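Arginase (Glaciozyma antarctica, PDB 5YNL) is a cold-adapted arginase that probably hydrolyses L-arginine to L-ornithine and urea with the help of manganese. Local coordinates at residues 59-64 / 132-137; 156-161 / 326-331; 137-142 / 165-170; 126-131 / 216-221. All blocks are in the same frame, centred on the assembly; numbering follows the deposited sequence. Where two conformers were deposited one is given.

From the N terminus, strand 57-63 is the first to be covered: contact 1 closes the loop that runs to helix 124-142. That helix serves three contacts in turn. Its first part, 126-131, meets the loop segment 216-221 in contact 4, its middle holds contact 1, and its last turns meet the end of helix 158-168 in contact 3. Contact 3 is nested inside the loop closed by contact 4, whereas contacts 1 and 4 cross. Contact 2 sets the start of helix 158-168 on strand 324-330; it follows contact 1 in series but crosses contacts 3 and 4. Together they tie two consecutive helices to the parallel sheet and to a long outer loop.

Contact 1: 59-64 / 132-137; sequences GIVGCP and KDVADR
V61 and C63 of strand 59-63 face helix 132-137, which runs antiparallel to the strand (174°) with the two axes 9.6 Å apart. The CA atoms of V61 and R137 lie 7.0 Å from each other, and those of C63 and V134 7.5 Å. This is the helix-on-sheet layering of the arginase α/β fold. Between the layers V134 supplies the apolar surface: its CG2 meets C63 CB at 4.0 Å, while CG1 turns to V61 CG2 at the limit of contact. R137 works differently. Its chain bends at chi3 (66°), which turns the guanidinium group across to the strand, with V61 CB over one of its faces. At its edge NH1 donates to the main-chain O of G62 (3.1 Å, 144° at the hydrogen), approaching from somewhat outside the carbonyl plane. NH1 also donates to water 1 at 3.0 Å, and that water makes a weak bond to I60 O. One helical turn back, D133 OD1 uses its syn lone pair to take NH2 at 3.0 Å, nearly in the guanidinium plane. The arginine is thus gripped from both sides of the interface, by a carboxylate of its own helix and by the carbonyl of G62. The salt bridge probably fixes the rotation of the group, letting a long charged side chain extend the valine and cysteine packing with a directional bond to the strand backbone.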
loop_
_atom_site.group_PDB
_atom_site.type_symbol
_atom_site.label_atom_id
_atom_site.label_comp_id
_atom_site.label_asym_id
_atom_site.label_seq_id
_atom_site.Cartn_x
_atom_site.Cartn_y
_atom_site.Cartn_z
ATOM N N GLY A 59 -2.612 8.410 -11.198
ATOM C CA GLY A 59 -3.864 7.692 -11.339
ATOM C C GLY A 59 -4.554 7.643 -9.992
ATOM O O GLY A 59 -3.920 7.379 -8.960
ATOM N N ILE A 60 -5.852 7.903 -9.981
ATOM C CA ILE A 60 -6.568 7.903 -8.720
ATOM C C ILE A 60 -7.699 6.888 -8.747
ATOM O O ILE A 60 -8.615 6.992 -9.577
ATOM C CB ILE A 60 -7.091 9.318 -8.368
ATOM C CG1 ILE A 60 -5.912 10.230 -8.009
ATOM C CG2 ILE A 60 -8.079 9.258 -7.206
ATOM C CD1 ILE A 60 -6.312 11.619 -7.650
ATOM N N VAL A 61 -7.626 5.893 -7.860
ATOM C CA VAL A 61 -8.739 4.956 -7.725
ATOM C C VAL A 61 -9.212 4.870 -6.274
ATOM O O VAL A 61 -8.455 4.499 -5.370
ATOM C CB VAL A 61 -8.489 3.544 -8.404
ATOM C CG1 VAL A 61 -7.318 3.580 -9.408
ATOM C CG2 VAL A 61 -8.297 2.439 -7.390
ATOM N N GLY A 62 -10.461 5.274 -6.049
ATOM C CA GLY A 62 -11.036 5.195 -4.722
ATOM C C GLY A 62 -11.931 3.982 -4.611
ATOM O O GLY A 62 -12.666 3.663 -5.548
ATOM N N CYS A 63 -11.858 3.296 -3.476
ATOM C CA CYS A 63 -12.772 2.201 -3.181
ATOM C C CYS A 63 -13.207 2.214 -1.714
ATOM O O CYS A 63 -12.434 1.847 -0.824
ATOM C CB CYS A 63 -12.147 0.857 -3.535
ATOM S SG CYS A 63 -13.008 -0.549 -2.770
ATOM N N PRO A 64 -14.457 2.625 -1.467
ATOM C CA PRO A 64 -15.013 2.836 -0.125
ATOM C C PRO A 64 -15.335 1.549 0.642
ATOM O O PRO A 64 -16.087 1.626 1.616
ATOM C CB PRO A 64 -16.331 3.579 -0.397
ATOM C CG PRO A 64 -16.312 3.956 -1.847
ATOM C CD PRO A 64 -15.423 2.963 -2.522
ATOM N N LYS A 132 -11.213 -7.470 -7.549
ATOM C CA LYS A 132 -10.940 -7.664 -8.972
ATOM C C LYS A 132 -11.165 -6.336 -9.682
ATOM O O LYS A 132 -10.363 -5.928 -10.523
ATOM C CB LYS A 132 -11.829 -8.768 -9.569
ATOM C CG LYS A 132 -11.529 -9.152 -11.027
ATOM C CD LYS A 132 -12.678 -10.006 -11.596
ATOM C CE LYS A 132 -12.348 -10.692 -12.926
ATOM N NZ LYS A 132 -13.383 -11.722 -13.275
ATOM N N ASP A 133 -12.254 -5.663 -9.324
ATOM C CA ASP A 133 -12.552 -4.324 -9.826
ATOM C C ASP A 133 -11.343 -3.403 -9.617
ATOM O O ASP A 133 -10.866 -2.754 -10.555
ATOM C CB ASP A 133 -13.827 -3.791 -9.139
ATOM C CG ASP A 133 -13.885 -2.273 -9.072
ATOM O OD1 ASP A 133 -13.300 -1.688 -8.127
ATOM O OD2 ASP A 133 -14.539 -1.665 -9.947
ATOM N N VAL A 134 -10.818 -3.387 -8.396
ATOM C CA VAL A 134 -9.651 -2.574 -8.086
ATOM C C VAL A 134 -8.430 -3.023 -8.883
ATOM O O VAL A 134 -7.730 -2.191 -9.460
ATOM C CB VAL A 134 -9.341 -2.584 -6.580
ATOM C CG1 VAL A 134 -8.010 -1.881 -6.296
ATOM C CG2 VAL A 134 -10.495 -1.939 -5.805
ATOM N N ALA A 135 -8.181 -4.333 -8.914
ATOM C CA ALA A 135 -7.034 -4.904 -9.630
ATOM C C ALA A 135 -6.997 -4.446 -11.081
ATOM O O ALA A 135 -5.925 -4.202 -11.646
ATOM C CB ALA A 135 -7.083 -6.409 -9.577
ATOM N N ASP A 136 -8.179 -4.351 -11.684
ATOM C CA ASP A 136 -8.298 -3.950 -13.075
ATOM C C ASP A 136 -8.022 -2.455 -13.245
ATOM O O ASP A 136 -7.231 -2.058 -14.110
ATOM C CB ASP A 136 -9.688 -4.308 -13.628
ATOM C CG ASP A 136 -9.931 -5.811 -13.690
ATOM O OD1 ASP A 136 -8.991 -6.561 -14.039
ATOM O OD2 ASP A 136 -11.069 -6.236 -13.390
ATOM N N ARG A 137 -8.662 -1.628 -12.417
ATOM C CA ARG A 137 -8.551 -0.172 -12.550
ATOM C C ARG A 137 -7.119 0.271 -12.283
ATOM O O ARG A 137 -6.593 1.173 -12.945
ATOM C CB ARG A 137 -9.519 0.542 -11.600
ATOM C CG ARG A 137 -10.980 0.168 -11.800
ATOM C CD ARG A 137 -11.793 0.372 -10.519
ATOM N NE ARG A 137 -11.909 1.776 -10.124
ATOM C CZ ARG A 137 -12.428 2.190 -8.967
ATOM N NH1 ARG A 137 -12.494 3.489 -8.685
ATOM N NH2 ARG A 137 -12.876 1.305 -8.088
HETATM O O HOH W 1 -11.429 5.439 -10.757
#

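Contact 2: 156-161 / 326-331; sequences SLAMGT and SLDIME
L157 and M330 meet where the crossover from strand 147-152 to strand 173-177 of the parallel arginase sheet begins. Helix 158-168 is the helix of this β-α-β unit, and it passes over strand 324-330, which lies next to strand 147-152. At L157 the touching atom is CB, 4.0 Å from the terminal methyl CE of M330; the backbone O of the same leucine accepts from both G160 N and T161 N. A158 comes next. Its backbone N is 3.7 Å from M330 CE, and its CB lies 4.3 Å from the same methyl. The methionine gets there by a bend at chi2 (-72°), which swings the sulfur to the L157 side and lets CE come up against L157 and A158. A158 CB also borders the D328 carboxylate, with OD2 4.2 Å away. One turn later T161 returns to the sheet, its CG2 4.2 Å from M330 CE, and so the methyl of one methionine touches all three residues. T161 and D328 reach toward each other from opposite directions. The threonine hydroxyl has a second polar partner in T150 OG1 of strand 147-152, linking the carboxylate through the helix to the adjacent strand. A buried acid thereby finds a donor on the helix, although the modelled bond is short and its exact length doubtful: T161 OG1 gives its proton to D328 OD1 on the syn side, 33° out of the carboxylate plane.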
loop_
_atom_site.group_PDB
_atom_site.type_symbol
_atom_site.label_atom_id
_atom_site.label_comp_id
_atom_site.label_asym_id
_atom_site.label_seq_id
_atom_site.Cartn_x
_atom_site.Cartn_y
_atom_site.Cartn_z
ATOM N N SER A 156 -7.584 -5.206 2.809
ATOM C CA SER A 156 -7.766 -6.379 1.944
ATOM C C SER A 156 -7.814 -5.981 0.470
ATOM O O SER A 156 -7.545 -6.807 -0.416
ATOM C CB SER A 156 -9.008 -7.202 2.327
ATOM O OG SER A 156 -10.215 -6.444 2.261
ATOM N N LEU A 157 -8.154 -4.713 0.215
ATOM C CA LEU A 157 -8.164 -4.156 -1.138
ATOM C C LEU A 157 -6.766 -4.205 -1.773
ATOM O O LEU A 157 -6.636 -4.095 -3.012
ATOM C CB LEU A 157 -8.663 -2.717 -1.127
ATOM C CG LEU A 157 -10.156 -2.417 -1.134
ATOM C CD1 LEU A 157 -11.004 -3.598 -0.646
ATOM C CD2 LEU A 157 -10.419 -1.186 -0.292
ATOM N N ALA A 158 -5.734 -4.369 -0.933
ATOM C CA ALA A 158 -4.375 -4.571 -1.447
ATOM C C ALA A 158 -4.225 -5.841 -2.303
ATOM O O ALA A 158 -3.259 -5.977 -3.049
ATOM C CB ALA A 158 -3.336 -4.530 -0.347
ATOM N N MET A 159 -5.172 -6.761 -2.184
ATOM C CA MET A 159 -5.241 -7.875 -3.099
ATOM C C MET A 159 -5.332 -7.339 -4.522
ATOM O O MET A 159 -4.624 -7.802 -5.420
ATOM C CB MET A 159 -6.452 -8.752 -2.776
ATOM C CG MET A 159 -6.127 -9.907 -1.840
ATOM S SD MET A 159 -7.468 -11.103 -1.647
ATOM C CE MET A 159 -8.645 -10.111 -0.711
ATOM N N GLY A 160 -6.185 -6.341 -4.723
ATOM C CA GLY A 160 -6.361 -5.777 -6.048
ATOM C C GLY A 160 -5.214 -4.876 -6.464
ATOM O O GLY A 160 -4.613 -5.062 -7.534
ATOM N N THR A 161 -4.918 -3.903 -5.608
ATOM C CA THR A 161 -3.883 -2.910 -5.865
ATOM C C THR A 161 -2.523 -3.556 -6.202
ATOM O O THR A 161 -1.821 -3.120 -7.128
ATOM C CB THR A 161 -3.771 -1.941 -4.649
ATOM O OG1 THR A 161 -3.153 -0.709 -5.029
ATOM C CG2 THR A 161 -2.968 -2.552 -3.580
ATOM N N SER A 326 3.336 2.786 -7.272
ATOM C CA SER A 326 2.008 2.638 -6.687
ATOM C C SER A 326 1.968 2.946 -5.209
ATOM O O SER A 326 2.856 2.540 -4.448
ATOM C CB SER A 326 1.453 1.237 -6.908
ATOM O OG SER A 326 0.826 1.150 -8.162
ATOM N N LEU A 327 0.913 3.654 -4.825
ATOM C CA LEU A 327 0.686 4.097 -3.460
ATOM C C LEU A 327 -0.745 3.767 -3.053
ATOM O O LEU A 327 -1.702 4.211 -3.723
ATOM C CB LEU A 327 0.869 5.616 -3.392
ATOM C CG LEU A 327 0.436 6.343 -2.118
ATOM C CD1 LEU A 327 1.298 5.894 -0.938
ATOM C CD2 LEU A 327 0.533 7.826 -2.338
ATOM N N ASP A 328 -0.899 2.991 -1.981
ATOM C CA ASP A 328 -2.206 2.825 -1.364
ATOM C C ASP A 328 -2.262 3.667 -0.087
ATOM O O ASP A 328 -1.309 3.661 0.714
ATOM C CB ASP A 328 -2.458 1.382 -0.940
ATOM C CG ASP A 328 -2.153 0.372 -2.013
ATOM O OD1 ASP A 328 -2.151 0.704 -3.224
ATOM O OD2 ASP A 328 -1.936 -0.789 -1.612
ATOM N N ILE A 329 -3.375 4.360 0.120
ATOM C CA ILE A 329 -3.617 5.025 1.387
ATOM C C ILE A 329 -4.910 4.402 1.913
ATOM O O ILE A 329 -6.012 4.751 1.440
ATOM C CB ILE A 329 -3.835 6.539 1.203
ATOM C CG1 ILE A 329 -2.676 7.181 0.438
ATOM C CG2 ILE A 329 -4.106 7.221 2.562
ATOM C CD1 ILE A 329 -1.427 7.465 1.266
ATOM N N MET A 330 -4.800 3.479 2.865
ATOM C CA MET A 330 -5.947 2.657 3.226
ATOM C C MET A 330 -6.553 3.031 4.586
ATOM O O MET A 330 -5.913 3.707 5.402
ATOM C CB MET A 330 -5.521 1.185 3.220
ATOM C CG MET A 330 -4.938 0.683 1.895
ATOM S SD MET A 330 -6.112 0.478 0.528
ATOM C CE MET A 330 -5.222 -0.698 -0.493
ATOM N N GLU A 331 -7.779 2.582 4.827
ATOM C CA GLU A 331 -8.448 2.771 6.115
ATOM C C GLU A 331 -8.440 4.212 6.633
ATOM O O GLU A 331 -8.229 4.461 7.818
ATOM C CB GLU A 331 -7.916 1.786 7.162
ATOM C CG GLU A 331 -8.262 0.334 6.837
ATOM C CD GLU A 331 -7.974 -0.639 7.979
ATOM O OE1 GLU A 331 -8.226 -0.289 9.165
ATOM O OE2 GLU A 331 -7.509 -1.766 7.676
#

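Contact 3: 137-142 / 165-170; sequences RVYAHA and TFKAYP
Y139 and A142 on the last turns of helix 124-142 pack against K167 and A168 at the end of helix 158-168. These two helices lie side by side on one face of the arginase sheet, joined in the chain through strand 147-152. Nearest the centre of the contact, A142 CB and A168 CB touch at 3.7 Å, small side chains that let the helices come close. The same A168 methyl lies 3.6 Å from Y139 CE1. K167 crosses the tyrosine at about a right angle, its CG 3.5 Å from Y139 CD1 in an oblique approach. Bends along the lysine chain, from chi2 onward, curl its end back so that NZ comes 4.4 Å from the centroid of the Y139 ring, an off-centre cation-pi contact 34° from the normal. The tyrosine's own torsion matters too: with CG anti to the backbone N (chi1 178°), the ring reaches out along the outer, solvent-facing rim of the helix pair, beside K167. Replacing Y139 by alanine would probably deprive the K167 ammonium of its aromatic partner and open a gap beside the A168 methyl. The Y169 hydroxyl comes near A142 O without a bond. On the sheet side V138, which also packs on V61 and T150, completes the contact. Its CG1 rests 3.7 Å from T165 OG1; farther out, that hydroxyl is held by a hydrogen bond to T161 O and probably by one to S326 OG.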
loop_
_atom_site.group_PDB
_atom_site.type_symbol
_atom_site.label_atom_id
_atom_site.label_comp_id
_atom_site.label_asym_id
_atom_site.label_seq_id
_atom_site.Cartn_x
_atom_site.Cartn_y
_atom_site.Cartn_z
ATOM N N ARG A 137 -8.662 -1.628 -12.417
ATOM C CA ARG A 137 -8.551 -0.172 -12.550
ATOM C C ARG A 137 -7.119 0.271 -12.283
ATOM O O ARG A 137 -6.593 1.173 -12.945
ATOM C CB ARG A 137 -9.519 0.542 -11.600
ATOM C CG ARG A 137 -10.980 0.168 -11.800
ATOM C CD ARG A 137 -11.793 0.372 -10.519
ATOM N NE ARG A 137 -11.909 1.776 -10.124
ATOM C CZ ARG A 137 -12.428 2.190 -8.967
ATOM N NH1 ARG A 137 -12.494 3.489 -8.685
ATOM N NH2 ARG A 137 -12.876 1.305 -8.088
ATOM N N VAL A 138 -6.492 -0.387 -11.313
ATOM C CA VAL A 138 -5.108 -0.123 -10.958
ATOM C C VAL A 138 -4.185 -0.464 -12.126
ATOM O O VAL A 138 -3.292 0.317 -12.462
ATOM C CB VAL A 138 -4.718 -0.891 -9.682
ATOM C CG1 VAL A 138 -3.217 -0.928 -9.509
ATOM C CG2 VAL A 138 -5.400 -0.263 -8.468
ATOM N N TYR A 139 -4.423 -1.606 -12.772
ATOM C CA TYR A 139 -3.607 -1.977 -13.929
ATOM C C TYR A 139 -3.768 -0.977 -15.069
ATOM O O TYR A 139 -2.779 -0.592 -15.700
ATOM C CB TYR A 139 -3.899 -3.391 -14.445
ATOM C CG TYR A 139 -3.066 -3.694 -15.664
ATOM C CD1 TYR A 139 -1.705 -3.949 -15.552
ATOM C CD2 TYR A 139 -3.625 -3.682 -16.932
ATOM C CE1 TYR A 139 -0.926 -4.207 -16.670
ATOM C CE2 TYR A 139 -2.856 -3.936 -18.059
ATOM C CZ TYR A 139 -1.511 -4.198 -17.921
ATOM O OH TYR A 139 -0.752 -4.449 -19.033
ATOM N N ALA A 140 -5.015 -0.569 -15.321
ATOM C CA ALA A 140 -5.327 0.431 -16.343
ATOM C C ALA A 140 -4.419 1.644 -16.193
ATOM O O ALA A 140 -3.723 2.032 -17.122
ATOM C CB ALA A 140 -6.785 0.847 -16.243
ATOM N N HIS A 141 -4.430 2.235 -15.006
ATOM C CA HIS A 141 -3.490 3.300 -14.676
ATOM C C HIS A 141 -2.032 2.822 -14.745
ATOM O O HIS A 141 -1.193 3.491 -15.345
ATOM C CB HIS A 141 -3.820 3.893 -13.302
ATOM C CG HIS A 141 -5.154 4.572 -13.250
ATOM N ND1 HIS A 141 -5.325 5.897 -13.578
ATOM C CD2 HIS A 141 -6.382 4.100 -12.927
ATOM C CE1 HIS A 141 -6.604 6.221 -13.444
ATOM N NE2 HIS A 141 -7.263 5.149 -13.052
ATOM N N ALA A 142 -1.737 1.675 -14.134
ATOM C CA ALA A 142 -0.387 1.100 -14.170
ATOM C C ALA A 142 0.148 0.898 -15.599
ATOM O O ALA A 142 1.270 1.297 -15.923
ATOM C CB ALA A 142 -0.352 -0.217 -13.408
ATOM N N THR A 165 -0.594 -3.690 -9.987
ATOM C CA THR A 165 0.749 -3.122 -9.978
ATOM C C THR A 165 1.802 -4.147 -10.411
ATOM O O THR A 165 2.656 -3.860 -11.265
ATOM C CB THR A 165 1.083 -2.585 -8.580
ATOM O OG1 THR A 165 0.208 -1.484 -8.262
ATOM C CG2 THR A 165 2.528 -2.149 -8.514
ATOM N N PHE A 166 1.745 -5.342 -9.827
ATOM C CA PHE A 166 2.712 -6.385 -10.160
ATOM C C PHE A 166 2.458 -6.974 -11.528
ATOM O O PHE A 166 3.384 -7.448 -12.174
ATOM C CB PHE A 166 2.719 -7.480 -9.099
ATOM C CG PHE A 166 3.549 -7.139 -7.888
ATOM C CD1 PHE A 166 3.132 -6.158 -6.995
ATOM C CD2 PHE A 166 4.744 -7.802 -7.645
ATOM C CE1 PHE A 166 3.887 -5.840 -5.878
ATOM C CE2 PHE A 166 5.504 -7.494 -6.530
ATOM C CZ PHE A 166 5.079 -6.503 -5.645
ATOM N N LYS A 167 1.198 -6.962 -11.958
ATOM C CA LYS A 167 0.844 -7.374 -13.312
ATOM C C LYS A 167 1.642 -6.519 -14.270
ATOM O O LYS A 167 2.228 -7.018 -15.228
ATOM C CB LYS A 167 -0.654 -7.153 -13.558
ATOM C CG LYS A 167 -1.106 -7.340 -15.000
ATOM C CD LYS A 167 -2.055 -8.514 -15.113
ATOM C CE LYS A 167 -3.172 -8.410 -14.094
ATOM N NZ LYS A 167 -3.954 -7.149 -14.242
ATOM N N ALA A 168 1.675 -5.222 -13.986
ATOM C CA ALA A 168 2.426 -4.278 -14.800
ATOM C C ALA A 168 3.900 -4.237 -14.404
ATOM O O ALA A 168 4.758 -3.981 -15.239
ATOM C CB ALA A 168 1.823 -2.906 -14.695
ATOM N N TYR A 169 4.196 -4.468 -13.132
ATOM C CA TYR A 169 5.584 -4.510 -12.690
ATOM C C TYR A 169 5.855 -5.806 -11.938
ATOM O O TYR A 169 5.748 -5.848 -10.706
ATOM C CB TYR A 169 5.918 -3.305 -11.796
ATOM C CG TYR A 169 5.732 -1.951 -12.456
ATOM C CD1 TYR A 169 6.614 -1.504 -13.428
ATOM C CD2 TYR A 169 4.680 -1.111 -12.085
ATOM C CE1 TYR A 169 6.456 -0.265 -14.024
ATOM C CE2 TYR A 169 4.510 0.140 -12.678
ATOM C CZ TYR A 169 5.406 0.561 -13.650
ATOM O OH TYR A 169 5.249 1.801 -14.249
ATOM N N PRO A 170 6.174 -6.879 -12.678
ATOM C CA PRO A 170 6.470 -8.171 -12.052
ATOM C C PRO A 170 7.734 -8.096 -11.225
ATOM O O PRO A 170 7.949 -8.941 -10.364
ATOM C CB PRO A 170 6.710 -9.104 -13.245
ATOM C CG PRO A 170 5.974 -8.463 -14.375
ATOM C CD PRO A 170 6.067 -6.976 -14.141
#

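Contact 4: 126-131 / 216-221; sequences LVSRVT and FSWIKP
S128 and W218 share the hydrogen bond of this contact, between helix 126-131 and an irregular segment of the loop leading to strand 228-233. W218 NE1 donates to S128 OG at 3.0 Å with 156° at the hydrogen, and the acceptor lies close to the indole plane. The hydroxyl has a second partner in E215 O, just ahead of the loop segment, so this one serine grips both a side chain and the backbone of the loop. T131 OG1 turns inward to carbonyls of its own helix, V127 O or S128 O. Aromatic contacts surround these polar groups. S128 CB stands over one face of the F216 ring, 3.8 Å from its centroid and 23° off the normal, a CH-pi contact set toward the rim. At the indole's edge W218 CZ2 reaches T131 OG1 at 3.2 Å, and CH2 lies 3.6 Å from T131 O. W218 owes this pose to chi1 of 62°, which tucks CG between its backbone N and carbonyl carbon and swings the ring to the helix. A phenylalanine in its place would probably leave S128 OG without its N-H donor and open a gap beside T131, where the benzo part of the indole now lies. Purely apolar contact is slight, V127 CG1 to F216 CZ at 4.1 Å. Around this patch, M159 of helix 158-168 touches V127, T131 and I219, while W218 reaches S163 of that helix and F216 meets F201 of helix 198-202; the loop thus packs on the side of helix 124-142, next to helix 158-168.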
loop_
_atom_site.group_PDB
_atom_site.type_symbol
_atom_site.label_atom_id
_atom_site.label_comp_id
_atom_site.label_asym_id
_atom_site.label_seq_id
_atom_site.Cartn_x
_atom_site.Cartn_y
_atom_site.Cartn_z
ATOM N N LEU A 126 -18.419 -11.453 -2.484
ATOM C CA LEU A 126 -18.365 -10.027 -2.790
ATOM C C LEU A 126 -16.958 -9.443 -2.604
ATOM O O LEU A 126 -16.585 -8.481 -3.287
ATOM C CB LEU A 126 -19.382 -9.271 -1.919
ATOM C CG LEU A 126 -18.956 -7.965 -1.245
ATOM C CD1 LEU A 126 -19.232 -6.772 -2.152
ATOM C CD2 LEU A 126 -19.632 -7.797 0.114
ATOM N N VAL A 127 -16.179 -10.015 -1.683
ATOM C CA VAL A 127 -14.806 -9.552 -1.467
ATOM C C VAL A 127 -13.963 -9.762 -2.726
ATOM O O VAL A 127 -13.071 -8.966 -3.025
ATOM C CB VAL A 127 -14.134 -10.228 -0.235
ATOM C CG1 VAL A 127 -12.625 -9.970 -0.221
ATOM C CG2 VAL A 127 -14.770 -9.746 1.064
ATOM N N SER A 128 -14.259 -10.822 -3.476
ATOM C CA SER A 128 -13.538 -11.086 -4.716
ATOM C C SER A 128 -13.906 -10.083 -5.796
ATOM O O SER A 128 -13.032 -9.564 -6.487
ATOM C CB SER A 128 -13.803 -12.505 -5.219
ATOM O OG SER A 128 -13.072 -12.749 -6.413
ATOM N N ARG A 129 -15.201 -9.812 -5.937
ATOM C CA ARG A 129 -15.693 -8.890 -6.960
ATOM C C ARG A 129 -15.007 -7.521 -6.875
ATOM O O ARG A 129 -14.378 -7.073 -7.836
ATOM C CB ARG A 129 -17.221 -8.752 -6.882
ATOM N N VAL A 130 -15.102 -6.877 -5.715
ATOM C CA VAL A 130 -14.513 -5.552 -5.511
ATOM C C VAL A 130 -12.987 -5.510 -5.715
ATOM O O VAL A 130 -12.460 -4.579 -6.341
ATOM C CB VAL A 130 -14.892 -4.974 -4.118
ATOM C CG1 VAL A 130 -14.424 -5.895 -3.002
ATOM C CG2 VAL A 130 -14.318 -3.587 -3.934
ATOM N N THR A 131 -12.280 -6.516 -5.202
ATOM C CA THR A 131 -10.821 -6.551 -5.324
ATOM C C THR A 131 -10.402 -6.743 -6.780
ATOM O O THR A 131 -9.360 -6.233 -7.199
ATOM C CB THR A 131 -10.171 -7.624 -4.415
ATOM O OG1 THR A 131 -10.792 -8.893 -4.632
ATOM C CG2 THR A 131 -10.315 -7.247 -2.955
ATOM N N PHE A 216 -11.529 -17.327 -6.250
ATOM C CA PHE A 216 -10.405 -16.401 -6.365
ATOM C C PHE A 216 -9.426 -16.913 -7.428
ATOM O O PHE A 216 -8.282 -17.276 -7.134
ATOM C CB PHE A 216 -9.706 -16.200 -5.013
ATOM C CG PHE A 216 -10.375 -15.179 -4.121
ATOM C CD1 PHE A 216 -10.094 -13.824 -4.265
ATOM C CD2 PHE A 216 -11.270 -15.574 -3.132
ATOM C CE1 PHE A 216 -10.694 -12.879 -3.442
ATOM C CE2 PHE A 216 -11.876 -14.635 -2.305
ATOM C CZ PHE A 216 -11.587 -13.285 -2.462
ATOM N N SER A 217 -9.897 -16.927 -8.671
ATOM C CA SER A 217 -9.154 -17.507 -9.785
ATOM C C SER A 217 -8.288 -16.456 -10.475
ATOM O O SER A 217 -7.146 -16.732 -10.865
ATOM C CB SER A 217 -10.122 -18.134 -10.794
ATOM O OG SER A 217 -11.312 -18.575 -10.159
ATOM N N TRP A 218 -8.840 -15.250 -10.611
ATOM C CA TRP A 218 -8.143 -14.117 -11.221
ATOM C C TRP A 218 -6.837 -13.765 -10.506
ATOM O O TRP A 218 -5.987 -13.066 -11.060
ATOM C CB TRP A 218 -9.055 -12.891 -11.245
ATOM C CG TRP A 218 -9.452 -12.445 -9.881
ATOM C CD1 TRP A 218 -10.483 -12.926 -9.130
ATOM C CD2 TRP A 218 -8.820 -11.428 -9.090
ATOM N NE1 TRP A 218 -10.539 -12.269 -7.923
ATOM C CE2 TRP A 218 -9.528 -11.345 -7.874
ATOM C CE3 TRP A 218 -7.729 -10.575 -9.294
ATOM C CZ2 TRP A 218 -9.179 -10.441 -6.866
ATOM C CZ3 TRP A 218 -7.383 -9.681 -8.290
ATOM C CH2 TRP A 218 -8.105 -9.620 -7.095
ATOM N N ILE A 219 -6.677 -14.246 -9.279
ATOM C CA ILE A 219 -5.464 -13.968 -8.526
ATOM C C ILE A 219 -4.353 -14.961 -8.836
ATOM O O ILE A 219 -4.469 -16.159 -8.558
ATOM C CB ILE A 219 -5.713 -13.945 -7.009
ATOM C CG1 ILE A 219 -6.592 -12.752 -6.641
ATOM C CG2 ILE A 219 -4.391 -13.879 -6.256
ATOM C CD1 ILE A 219 -6.859 -12.615 -5.156
ATOM N N LYS A 220 -3.280 -14.454 -9.430
ATOM C CA LYS A 220 -2.044 -15.217 -9.538
ATOM C C LYS A 220 -1.120 -14.731 -8.424
ATOM O O LYS A 220 -1.092 -13.530 -8.105
ATOM C CB LYS A 220 -1.383 -15.022 -10.905
ATOM N N PRO A 221 -0.395 -15.668 -7.795
ATOM C CA PRO A 221 0.607 -15.310 -6.791
ATOM C C PRO A 221 1.686 -14.477 -7.459
ATOM O O PRO A 221 2.532 -15.029 -8.166
ATOM C CB PRO A 221 1.185 -16.666 -6.371
ATOM C CG PRO A 221 0.135 -17.660 -6.712
ATOM C CD PRO A 221 -0.561 -17.127 -7.929
#